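Local coordinates for protein putative cytidylyltransferase (Burkholderia pseudomallei, PDB 5X9Q) that probably transfers the adenylyl group of ATP to D-glycero-beta-D-manno-heptose 1-phosphate, giving ADP-heptose and diphosphate in heptose biosynthesis, at residues A[64-78]-A[101-113]. Numbering follows the deposited sequence.
Sequences ACLIVGVNSDASVRM and ECVDWVVGFDEKT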
loop_
_atom_site.group_PDB
_atom_site.type_symbol
_atom_site.label_atom_id
_atom_site.label_comp_id
_atom_site.label_asym_id
_atom_site.label_seq_id
_atom_site.Cartn_x
_atom_site.Cartn_y
_atom_site.Cartn_z
ATOM N N ALA A 64 7.489 17.347 5.873
ATOM C CA ALA A 64 8.360 16.439 6.616
ATOM C C ALA A 64 7.561 15.357 7.355
ATOM O O ALA A 64 8.113 14.458 7.984
ATOM C CB ALA A 64 9.205 17.217 7.592
ATOM N N CYS A 65 6.249 15.456 7.301
ATOM C CA CYS A 65 5.427 14.638 8.161
ATOM C C CYS A 65 4.019 14.555 7.577
ATOM O O CYS A 65 3.438 15.586 7.220
ATOM C CB CYS A 65 5.424 15.255 9.560
ATOM S SG CYS A 65 4.349 14.448 10.667
ATOM N N LEU A 66 3.464 13.353 7.465
ATOM C CA LEU A 66 2.163 13.224 6.841
ATOM C C LEU A 66 1.169 12.534 7.737
ATOM O O LEU A 66 1.346 11.366 8.095
ATOM C CB LEU A 66 2.262 12.462 5.529
ATOM C CG LEU A 66 0.915 12.181 4.859
ATOM C CD1 LEU A 66 0.167 13.479 4.510
ATOM C CD2 LEU A 66 1.056 11.259 3.624
ATOM N N ILE A 67 0.090 13.255 8.037
ATOM C CA ILE A 67 -1.002 12.740 8.846
ATOM C C ILE A 67 -2.227 12.505 7.967
ATOM O O ILE A 67 -2.608 13.370 7.172
ATOM C CB ILE A 67 -1.356 13.728 9.994
ATOM C CG1 ILE A 67 -0.104 14.103 10.787
ATOM C CG2 ILE A 67 -2.439 13.156 10.889
ATOM C CD1 ILE A 67 -0.359 15.056 11.928
ATOM N N VAL A 68 -2.849 11.339 8.106
ATOM C CA VAL A 68 -4.074 11.029 7.373
ATOM C C VAL A 68 -5.262 10.862 8.339
ATOM O O VAL A 68 -5.194 10.100 9.305
ATOM C CB VAL A 68 -3.897 9.763 6.534
ATOM C CG1 VAL A 68 -5.089 9.571 5.620
ATOM C CG2 VAL A 68 -2.606 9.866 5.712
ATOM N N GLY A 69 -6.328 11.622 8.111
ATOM C CA GLY A 69 -7.549 11.496 8.889
ATOM C C GLY A 69 -8.539 10.561 8.213
ATOM O O GLY A 69 -8.799 10.659 7.003
ATOM N N VAL A 70 -9.096 9.639 8.983
ATOM C CA VAL A 70 -9.961 8.627 8.371
ATOM C C VAL A 70 -11.362 8.613 8.978
ATOM O O VAL A 70 -11.532 8.375 10.182
ATOM C CB VAL A 70 -9.341 7.240 8.495
ATOM C CG1 VAL A 70 -10.249 6.199 7.865
ATOM C CG2 VAL A 70 -7.971 7.240 7.837
ATOM N N ASN A 71 -12.356 8.882 8.141
ATOM C CA ASN A 71 -13.744 8.875 8.587
ATOM C C ASN A 71 -14.111 7.574 9.308
ATOM O O ASN A 71 -13.915 6.476 8.764
ATOM C CB ASN A 71 -14.676 9.068 7.386
ATOM C CG ASN A 71 -14.400 10.348 6.630
ATOM O OD1 ASN A 71 -13.393 10.468 5.913
ATOM N ND2 ASN A 71 -15.317 11.301 6.744
ATOM N N SER A 72 -14.706 7.715 10.493
ATOM C CA SER A 72 -15.313 6.575 11.197
ATOM C C SER A 72 -16.462 6.055 10.370
ATOM O O SER A 72 -16.965 6.751 9.476
ATOM C CB SER A 72 -15.845 6.955 12.579
ATOM O OG SER A 72 -17.080 7.647 12.443
ATOM N N ASP A 73 -16.887 4.835 10.678
ATOM C CA ASP A 73 -17.955 4.199 9.914
ATOM C C ASP A 73 -19.248 5.018 9.987
ATOM O O ASP A 73 -19.898 5.247 8.955
ATOM C CB ASP A 73 -18.192 2.773 10.430
ATOM C CG ASP A 73 -16.964 1.868 10.251
ATOM O OD1 ASP A 73 -16.263 2.006 9.218
ATOM O OD2 ASP A 73 -16.679 1.045 11.163
ATOM N N ALA A 74 -19.592 5.492 11.181
ATOM C CA ALA A 74 -20.780 6.317 11.354
ATOM C C ALA A 74 -20.624 7.587 10.517
ATOM O O ALA A 74 -21.506 7.939 9.733
ATOM C CB ALA A 74 -20.982 6.663 12.819
ATOM N N SER A 75 -19.491 8.267 10.687
ATOM C CA SER A 75 -19.197 9.485 9.944
ATOM C C SER A 75 -19.336 9.301 8.433
ATOM O O SER A 75 -19.902 10.154 7.749
ATOM C CB SER A 75 -17.793 9.991 10.282
ATOM O OG SER A 75 -17.391 11.014 9.386
ATOM N N VAL A 76 -18.791 8.214 7.894
ATOM C CA VAL A 76 -18.869 7.974 6.451
ATOM C C VAL A 76 -20.332 7.897 6.043
ATOM O O VAL A 76 -20.724 8.293 4.944
ATOM C CB VAL A 76 -18.158 6.669 6.053
ATOM C CG1 VAL A 76 -18.351 6.391 4.570
ATOM C CG2 VAL A 76 -16.679 6.743 6.402
ATOM N N ARG A 77 -21.150 7.397 6.937
ATOM C CA ARG A 77 -22.564 7.279 6.669
ATOM C C ARG A 77 -23.190 8.641 6.546
ATOM O O ARG A 77 -24.323 8.769 6.125
ATOM C CB ARG A 77 -23.243 6.576 7.836
ATOM C CG ARG A 77 -23.930 5.279 7.490
ATOM C CD ARG A 77 -23.983 4.385 8.708
ATOM N NE ARG A 77 -22.927 3.392 8.685
ATOM C CZ ARG A 77 -22.354 2.886 9.764
ATOM N NH1 ARG A 77 -21.402 1.994 9.632
ATOM N NH2 ARG A 77 -22.730 3.263 10.973
ATOM N N MET A 78 -22.445 9.667 6.911
ATOM C CA MET A 78 -23.029 11.023 6.867
ATOM C C MET A 78 -23.126 11.650 5.446
ATOM O O MET A 78 -23.874 12.610 5.258
ATOM C CB MET A 78 -22.483 11.937 7.970
ATOM C CG MET A 78 -22.966 11.582 9.367
ATOM S SD MET A 78 -22.234 12.626 10.642
ATOM C CE MET A 78 -22.954 11.911 12.120
ATOM N N GLU A 101 4.465 3.313 3.236
ATOM C CA GLU A 101 5.748 3.922 3.544
ATOM C C GLU A 101 5.643 5.421 3.761
ATOM O O GLU A 101 6.322 5.973 4.618
ATOM C CB GLU A 101 6.759 3.667 2.429
ATOM C CG GLU A 101 8.140 4.211 2.788
ATOM C CD GLU A 101 9.213 3.805 1.804
ATOM O OE1 GLU A 101 8.874 3.501 0.636
ATOM O OE2 GLU A 101 10.400 3.748 2.208
ATOM N N CYS A 102 4.818 6.092 2.972
ATOM C CA CYS A 102 4.832 7.546 3.026
ATOM C C CYS A 102 4.016 8.149 4.158
ATOM O O CYS A 102 4.182 9.324 4.447
ATOM C CB CYS A 102 4.358 8.121 1.696
ATOM S SG CYS A 102 2.662 7.734 1.298
ATOM N N VAL A 103 3.162 7.364 4.814
ATOM C CA VAL A 103 2.272 7.872 5.864
ATOM C C VAL A 103 2.970 7.806 7.210
ATOM O O VAL A 103 3.581 6.789 7.529
ATOM C CB VAL A 103 0.929 7.040 5.961
ATOM C CG1 VAL A 103 0.121 7.448 7.197
ATOM C CG2 VAL A 103 0.062 7.191 4.728
ATOM N N ASP A 104 2.889 8.854 8.018
ATOM C CA ASP A 104 3.482 8.769 9.356
ATOM C C ASP A 104 2.455 8.511 10.454
ATOM O O ASP A 104 2.712 7.749 11.376
ATOM C CB ASP A 104 4.249 10.046 9.686
ATOM C CG ASP A 104 5.383 10.284 8.721
ATOM O OD1 ASP A 104 6.446 9.632 8.880
ATOM O OD2 ASP A 104 5.203 11.091 7.780
ATOM N N TRP A 105 1.281 9.121 10.350
ATOM C CA TRP A 105 0.293 8.998 11.414
ATOM C C TRP A 105 -1.091 8.860 10.818
ATOM O O TRP A 105 -1.437 9.574 9.890
ATOM C CB TRP A 105 0.336 10.213 12.365
ATOM C CG TRP A 105 1.700 10.450 12.983
ATOM C CD1 TRP A 105 2.617 11.420 12.638
ATOM C CD2 TRP A 105 2.313 9.676 14.018
ATOM N NE1 TRP A 105 3.743 11.298 13.412
ATOM C CE2 TRP A 105 3.584 10.238 14.266
ATOM C CE3 TRP A 105 1.905 8.567 14.774
ATOM C CZ2 TRP A 105 4.453 9.720 15.228
ATOM C CZ3 TRP A 105 2.770 8.059 15.731
ATOM C CH2 TRP A 105 4.024 8.639 15.952
ATOM N N VAL A 106 -1.883 7.940 11.358
ATOM C CA VAL A 106 -3.264 7.765 10.913
ATOM C C VAL A 106 -4.205 7.985 12.107
ATOM O O VAL A 106 -4.063 7.327 13.150
ATOM C CB VAL A 106 -3.502 6.362 10.293
ATOM C CG1 VAL A 106 -4.901 6.264 9.694
ATOM C CG2 VAL A 106 -2.424 6.060 9.225
ATOM N N VAL A 107 -5.139 8.926 11.946
ATOM C CA VAL A 107 -6.098 9.309 12.991
ATOM C C VAL A 107 -7.529 9.170 12.496
ATOM O O VAL A 107 -7.848 9.631 11.396
ATOM C CB VAL A 107 -5.925 10.769 13.421
ATOM C CG1 VAL A 107 -7.009 11.150 14.405
ATOM C CG2 VAL A 107 -4.608 10.957 14.042
ATOM N N GLY A 108 -8.395 8.546 13.284
ATOM C CA GLY A 108 -9.812 8.511 12.939
ATOM C C GLY A 108 -10.566 9.727 13.458
ATOM O O GLY A 108 -10.181 10.292 14.478
ATOM N N PHE A 109 -11.658 10.112 12.799
ATOM C CA PHE A 109 -12.534 11.142 13.344
ATOM C C PHE A 109 -13.977 10.763 13.073
ATOM O O PHE A 109 -14.267 10.097 12.087
ATOM C CB PHE A 109 -12.221 12.531 12.766
ATOM C CG PHE A 109 -12.422 12.638 11.286
ATOM C CD1 PHE A 109 -11.411 12.255 10.398
ATOM C CD2 PHE A 109 -13.617 13.128 10.772
ATOM C CE1 PHE A 109 -11.594 12.350 9.014
ATOM C CE2 PHE A 109 -13.815 13.233 9.390
ATOM C CZ PHE A 109 -12.795 12.838 8.504
ATOM N N ASP A 110 -14.871 11.165 13.981
ATOM C CA ASP A 110 -16.277 10.743 13.961
ATOM C C ASP A 110 -17.228 11.741 13.292
ATOM O O ASP A 110 -18.282 11.363 12.780
ATOM C CB ASP A 110 -16.759 10.516 15.386
ATOM C CG ASP A 110 -16.150 9.288 16.016
ATOM O OD1 ASP A 110 -16.224 8.192 15.422
ATOM O OD2 ASP A 110 -15.634 9.416 17.141
ATOM N N GLU A 111 -16.869 13.021 13.340
ATOM C CA GLU A 111 -17.712 14.061 12.780
ATOM C C GLU A 111 -17.862 13.879 11.270
ATOM O O GLU A 111 -17.133 13.103 10.638
ATOM C CB GLU A 111 -17.161 15.463 13.087
ATOM C CG GLU A 111 -16.841 15.771 14.564
ATOM C CD GLU A 111 -15.490 15.207 15.039
ATOM O OE1 GLU A 111 -14.444 15.719 14.599
ATOM O OE2 GLU A 111 -15.455 14.277 15.869
ATOM N N LYS A 112 -18.782 14.627 10.680
ATOM C CA LYS A 112 -19.052 14.506 9.256
ATOM C C LYS A 112 -17.936 15.138 8.417
ATOM O O LYS A 112 -17.651 14.687 7.307
ATOM C CB LYS A 112 -20.391 15.179 8.927
ATOM C CG LYS A 112 -20.832 15.063 7.474
ATOM C CD LYS A 112 -22.224 15.638 7.268
ATOM C CE LYS A 112 -22.343 17.028 7.881
ATOM N NZ LYS A 112 -23.646 17.667 7.511
ATOM N N THR A 113 -17.298 16.175 8.961
ATOM C CA THR A 113 -16.213 16.839 8.264
ATOM C C THR A 113 -14.969 16.813 9.143
ATOM O O THR A 113 -15.063 16.684 10.367
ATOM C CB THR A 113 -16.582 18.305 7.899
ATOM O OG1 THR A 113 -16.525 19.141 9.060
ATOM C CG2 THR A 113 -17.966 18.377 7.245
#
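Strand 105-109 pairs in parallel with strand 65-71 at one edge of the Rossmann-like, 3-2-1-4-5 sheet of this nucleotidyltransferase; helix 90-98 lies in the crossover between them. V68 N donates to W105 O and V68 O accepts from V107 N, both 2.9 Å; V70 continues the ladder to V107 O and F109 N. At the start a side chain takes part: D104 OD2, also salt-bridged to K60, accepts L66 N at 2.9 Å on the anti side, while L66 O receives both D104 N and W105 N. C65 SG approaches the indole edge of W105 near its plane, 4.0 Å from CD1. On the face covered by helix 90-98, V70 CG2 meets V106 CG1 at 3.7 Å. F109 CG sits between its backbone N and carbonyl carbon (chi1 62°), which swings the ring back over the neighbouring strand: N71 CA packs over one face in a CH-pi contact, and G69 C lies at the edge, 3.6 Å from CE1, where G69 has no side chain to obstruct it. Just past N71, S72 N bonds to O of F109, the last residue of strand 105-109, and S72 OG N-caps helix 73-76 by accepting S75 N at 3.0 Å, while donating weakly to D110 OD1.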